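Local coordinates for FAA hydrolase family protein (Pseudomonas aeruginosa, PDB 6J5Y) that probably hydrolyses fumarylpyruvate at a manganese site that also holds pyruvate, as a member of the fumarylacetoacetate hydrolase family, at residues Met40-Pro44 with Glu45-Pro49; Asp174-Ile177 with Trp178-Glu182. All coordinates share one frame; numbering follows the deposited sequence.

Contact 1 (Met40-Pro44 with Glu45-Pro49); sequences MGFDP and EREPP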
loop_
_atom_site.group_PDB
_atom_site.type_symbol
_atom_site.label_atom_id
_atom_site.label_comp_id
_atom_site.label_asym_id
_atom_site.label_seq_id
_atom_site.Cartn_x
_atom_site.Cartn_y
_atom_site.Cartn_z
ATOM N N MET A 40 -11.434 12.318 6.817
ATOM C CA MET A 40 -10.327 13.268 6.520
ATOM C C MET A 40 -10.896 14.634 6.122
ATOM O O MET A 40 -10.090 15.531 5.896
ATOM C CB MET A 40 -9.413 12.712 5.427
ATOM C CG MET A 40 -8.764 11.402 5.850
ATOM S SD MET A 40 -7.632 11.588 7.270
ATOM C CE MET A 40 -8.182 10.296 8.377
ATOM N N GLY A 41 -12.227 14.762 6.060
ATOM C CA GLY A 41 -12.950 16.025 5.816
ATOM C C GLY A 41 -13.243 16.250 4.346
ATOM O O GLY A 41 -13.534 17.401 3.985
ATOM N N PHE A 42 -13.216 15.203 3.522
ATOM C CA PHE A 42 -13.435 15.300 2.052
ATOM C C PHE A 42 -14.772 14.660 1.675
ATOM O O PHE A 42 -15.343 13.881 2.486
ATOM C CB PHE A 42 -12.218 14.745 1.315
ATOM C CG PHE A 42 -10.978 15.553 1.612
ATOM C CD1 PHE A 42 -10.759 16.765 0.979
ATOM C CD2 PHE A 42 -10.064 15.138 2.573
ATOM C CE1 PHE A 42 -9.629 17.518 1.265
ATOM C CE2 PHE A 42 -8.942 15.895 2.870
ATOM C CZ PHE A 42 -8.719 17.083 2.208
ATOM N N ASP A 43 -15.275 15.013 0.490
ATOM C CA ASP A 43 -16.587 14.557 -0.034
ATOM C C ASP A 43 -16.335 13.567 -1.161
ATOM O O ASP A 43 -16.036 13.956 -2.291
ATOM C CB ASP A 43 -17.454 15.733 -0.499
ATOM C CG ASP A 43 -18.812 15.308 -1.030
ATOM O OD1 ASP A 43 -19.040 14.085 -1.172
ATOM O OD2 ASP A 43 -19.636 16.207 -1.315
ATOM N N PRO A 44 -16.510 12.255 -0.908
ATOM C CA PRO A 44 -16.124 11.241 -1.890
ATOM C C PRO A 44 -17.097 11.186 -3.075
ATOM O O PRO A 44 -16.824 10.483 -4.030
ATOM C CB PRO A 44 -16.141 9.943 -1.067
ATOM C CG PRO A 44 -17.192 10.208 0.020
ATOM C CD PRO A 44 -17.056 11.682 0.333
ATOM N N GLU A 45 -18.195 11.923 -2.960
ATOM C CA GLU A 45 -19.180 11.934 -4.059
ATOM C C GLU A 45 -18.838 13.033 -5.071
ATOM O O GLU A 45 -19.252 12.912 -6.211
ATOM C CB GLU A 45 -20.582 12.119 -3.495
ATOM C CG GLU A 45 -21.118 10.884 -2.790
ATOM C CD GLU A 45 -22.633 10.847 -2.775
ATOM O OE1 GLU A 45 -23.205 9.889 -2.242
ATOM O OE2 GLU A 45 -23.223 11.794 -3.302
ATOM N N ARG A 46 -18.069 14.033 -4.665
ATOM C CA ARG A 46 -17.781 15.185 -5.558
ATOM C C ARG A 46 -16.302 15.283 -5.934
ATOM O O ARG A 46 -15.968 16.090 -6.766
ATOM C CB ARG A 46 -18.278 16.451 -4.875
ATOM C CG ARG A 46 -19.791 16.547 -4.898
ATOM C CD ARG A 46 -20.180 17.841 -5.555
ATOM N NE ARG A 46 -21.251 18.464 -4.828
ATOM C CZ ARG A 46 -21.487 19.750 -4.799
ATOM N NH1 ARG A 46 -20.716 20.577 -5.479
ATOM N NH2 ARG A 46 -22.496 20.193 -4.091
ATOM N N GLU A 47 -15.454 14.481 -5.333
ATOM C CA GLU A 47 -14.033 14.543 -5.720
ATOM C C GLU A 47 -13.561 13.106 -5.888
ATOM O O GLU A 47 -13.851 12.314 -5.034
ATOM C CB GLU A 47 -13.239 15.320 -4.680
ATOM C CG GLU A 47 -13.539 16.798 -4.689
ATOM C CD GLU A 47 -12.885 17.625 -3.600
ATOM O OE1 GLU A 47 -13.207 17.396 -2.399
ATOM O OE2 GLU A 47 -12.039 18.475 -3.958
ATOM N N PRO A 48 -12.835 12.731 -6.940
ATOM C CA PRO A 48 -12.446 11.358 -7.066
ATOM C C PRO A 48 -11.169 10.999 -6.299
ATOM O O PRO A 48 -10.580 11.841 -5.682
ATOM C CB PRO A 48 -12.123 11.283 -8.558
ATOM C CG PRO A 48 -11.550 12.616 -8.866
ATOM C CD PRO A 48 -12.335 13.570 -8.002
ATOM N N PRO A 49 -10.838 9.701 -6.231
ATOM C CA PRO A 49 -9.508 9.294 -5.774
ATOM C C PRO A 49 -8.356 9.912 -6.584
ATOM O O PRO A 49 -8.601 10.547 -7.578
ATOM C CB PRO A 49 -9.534 7.763 -5.940
ATOM C CG PRO A 49 -11.014 7.422 -5.859
ATOM C CD PRO A 49 -11.689 8.564 -6.600
#
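Asp43 carries the polar part of this turn, presenting both its carboxylate and its backbone carbonyl to the residues that follow. OD1 of Asp43 accepts from Glu45 N at 2.9 Å, with an N-H...O angle of 153°. The donor stands 40° out of the carboxylate plane. With CG anti to the backbone N (chi1 -179°), the carboxylate lies beside the carbonyl carbon, where OD1 can reach the amide two residues on. Asp43 O accepts from Arg46 N at 3.1 Å, and a second, weak bond arrives from Glu47 N.

The bond to Asp43 OD1 makes an Asx turn; with Asp43 O taking Arg46 N, three residues on, it forms an Asx motif. The carbonyl bond closes a beta turn over Pro44 and Glu45, near type I by their backbone angles. The loop connects helix 34-39, which ends in a Schellman motif at Gly41, to strand 50-54.

Arg46 CG lies 3.6 Å from Asp43 OD2, but this oxygen is well out of the guanidinium plane and no N-H points at it, so at most a longer-range attraction between the charges is likely. Glu47 OE1 approaches the Phe42 ring at its edge, 4.2 Å from CD1, while Arg31, a pyruvate-pocket residue, makes a cation-pi contact with the same ring. Pro44 packs back onto Ala34, Ala37 and Arg38 of helix 34-39.

Contact 2 (Asp174-Ile177 with Trp178-Glu182); sequences DQLI and WSVAE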
loop_
_atom_site.group_PDB
_atom_site.type_symbol
_atom_site.label_atom_id
_atom_site.label_comp_id
_atom_site.label_asym_id
_atom_site.label_seq_id
_atom_site.Cartn_x
_atom_site.Cartn_y
_atom_site.Cartn_z
ATOM N N ASP A 174 -14.390 -4.496 -1.018
ATOM C CA ASP A 174 -15.531 -4.231 -1.935
ATOM C C ASP A 174 -16.044 -2.803 -1.705
ATOM O O ASP A 174 -16.859 -2.380 -2.506
ATOM C CB ASP A 174 -16.599 -5.326 -1.838
ATOM C CG ASP A 174 -17.533 -5.193 -0.653
ATOM O OD1 ASP A 174 -17.423 -4.181 0.063
ATOM O OD2 ASP A 174 -18.369 -6.118 -0.451
ATOM N N GLN A 175 -15.507 -2.083 -0.714
ATOM C CA GLN A 175 -15.787 -0.656 -0.403
ATOM C C GLN A 175 -14.860 0.284 -1.199
ATOM O O GLN A 175 -14.990 1.510 -1.025
ATOM C CB GLN A 175 -15.598 -0.412 1.101
ATOM C CG GLN A 175 -16.593 -1.139 1.990
ATOM C CD GLN A 175 -18.014 -0.693 1.761
ATOM O OE1 GLN A 175 -18.873 -1.478 1.378
ATOM N NE2 GLN A 175 -18.275 0.584 1.983
ATOM N N LEU A 176 -13.935 -0.238 -2.017
ATOM C CA LEU A 176 -13.016 0.599 -2.840
ATOM C C LEU A 176 -13.884 1.435 -3.782
ATOM O O LEU A 176 -14.789 0.832 -4.404
ATOM C CB LEU A 176 -12.057 -0.283 -3.652
ATOM C CG LEU A 176 -10.940 -0.991 -2.880
ATOM C CD1 LEU A 176 -10.178 -1.942 -3.805
ATOM C CD2 LEU A 176 -9.980 0.007 -2.261
ATOM N N ILE A 177 -13.627 2.740 -3.891
ATOM C CA ILE A 177 -14.389 3.637 -4.811
ATOM C C ILE A 177 -13.995 3.259 -6.242
ATOM O O ILE A 177 -14.887 2.953 -7.045
ATOM C CB ILE A 177 -14.165 5.132 -4.514
ATOM C CG1 ILE A 177 -14.630 5.517 -3.101
ATOM C CG2 ILE A 177 -14.848 5.974 -5.581
ATOM C CD1 ILE A 177 -14.143 6.881 -2.612
ATOM N N TRP A 178 -12.701 3.255 -6.537
ATOM C CA TRP A 178 -12.134 2.594 -7.739
ATOM C C TRP A 178 -11.638 1.204 -7.338
ATOM O O TRP A 178 -10.637 1.106 -6.650
ATOM C CB TRP A 178 -11.030 3.438 -8.384
ATOM C CG TRP A 178 -11.519 4.710 -9.008
ATOM C CD1 TRP A 178 -12.796 5.044 -9.374
ATOM C CD2 TRP A 178 -10.698 5.823 -9.375
ATOM N NE1 TRP A 178 -12.821 6.287 -9.940
ATOM C CE2 TRP A 178 -11.555 6.801 -9.935
ATOM C CE3 TRP A 178 -9.330 6.089 -9.273
ATOM C CZ2 TRP A 178 -11.074 8.020 -10.410
ATOM C CZ3 TRP A 178 -8.859 7.292 -9.747
ATOM C CH2 TRP A 178 -9.725 8.247 -10.283
ATOM N N SER A 179 -12.355 0.167 -7.757
ATOM C CA SER A 179 -11.964 -1.258 -7.612
ATOM C C SER A 179 -10.538 -1.460 -8.140
ATOM O O SER A 179 -10.023 -0.577 -8.851
ATOM C CB SER A 179 -12.942 -2.126 -8.372
ATOM O OG SER A 179 -12.837 -1.880 -9.779
ATOM N N VAL A 180 -9.944 -2.622 -7.888
ATOM C CA VAL A 180 -8.620 -2.978 -8.452
ATOM C C VAL A 180 -8.653 -2.714 -9.961
ATOM O O VAL A 180 -7.695 -2.095 -10.487
ATOM C CB VAL A 180 -8.233 -4.431 -8.120
ATOM C CG1 VAL A 180 -7.017 -4.858 -8.931
ATOM C CG2 VAL A 180 -7.973 -4.602 -6.627
ATOM N N ALA A 181 -9.690 -3.194 -10.645
ATOM C CA ALA A 181 -9.832 -3.136 -12.118
ATOM C C ALA A 181 -9.855 -1.685 -12.594
ATOM O O ALA A 181 -9.171 -1.366 -13.544
ATOM C CB ALA A 181 -11.095 -3.859 -12.545
ATOM N N GLU A 182 -10.669 -0.855 -11.958
ATOM C CA GLU A 182 -10.729 0.599 -12.223
ATOM C C GLU A 182 -9.369 1.274 -11.964
ATOM O O GLU A 182 -8.977 2.142 -12.783
ATOM C CB GLU A 182 -11.800 1.202 -11.331
ATOM C CG GLU A 182 -13.206 0.984 -11.844
ATOM C CD GLU A 182 -14.252 1.209 -10.773
ATOM O OE1 GLU A 182 -14.111 0.619 -9.694
ATOM O OE2 GLU A 182 -15.177 1.987 -11.007
#
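Leu176 packs against the backbone that leads into helix 180-190, whose N-terminus is closed by a capping box between Ser179 and Glu182. The evidence for the box is reciprocal: Glu182 N donates to Ser179 OG at 3.2 Å along a nearly straight path (173°), and Ser179 N donates to Glu182 OE1 at 2.7 Å. Ser179 OG donates a further hydrogen bond to Glu182 OE1, at 2.8 Å. The two donors reach that oxygen from opposite faces of the carboxylate plane, both on its anti side, which should restrict rotation of the carboxylate. With OG of Ser179 beside both the backbone N and the carbonyl carbon (chi1 66°), it faces the first helical turn, within reach of Glu182 N and Glu182 OE1.

The tightly packed part is the Leu176 side, where the side chain sets out toward the helix start and lies on its backbone. Its CB sits 3.6 Å from Trp178 O, and CD1 of Leu176 extends to 4.1 Å from Val180 N. Val180 itself is buried, its side chain lying against Val105 and Tyr108 of strand 105-116, so the start of the helix is held to the sheet there. Leu176 also touches Asn32 and Tyr33, which follow the pocket residue Arg31 in the chain.

Within 174-182 the Ile177 side is looser and makes fewer side-chain contacts, Ile177 CG2 standing 4.4 Å from Trp178 CD1. The CA-CB bond of Trp178 turns away from 174-177, and the indole lies instead against Tyr186, edge-to-face, and against Pro48 and Pro49. Between the two sides, Glu182 OE1 lies 3.6 Å from Ile177 O, two acceptors held near each other without a bond.

In the fold
Both contacts are local surface features on the same side of the chain's centre, about 15 Å apart between centres, yet they differ in chemistry. Contact 1 gathers main-chain amides around one aspartate in an exposed loop about 20 Å from the centre of the chain; contact 2, about 14 Å from it, caps a helix and sends one buried valine toward the large sheet. They meet by van der Waals packing: Trp178 CH2 lies 3.7 Å from the carbonyl oxygen Pro49 O, and the apolar Pro44 CB lies 4.0 Å from Ile177 CD1. The loop before strand 50-54 thus rests on the residues that precede helix 180-190. Asn32 is shared, touching Pro49 as well as Leu176 and Ile177.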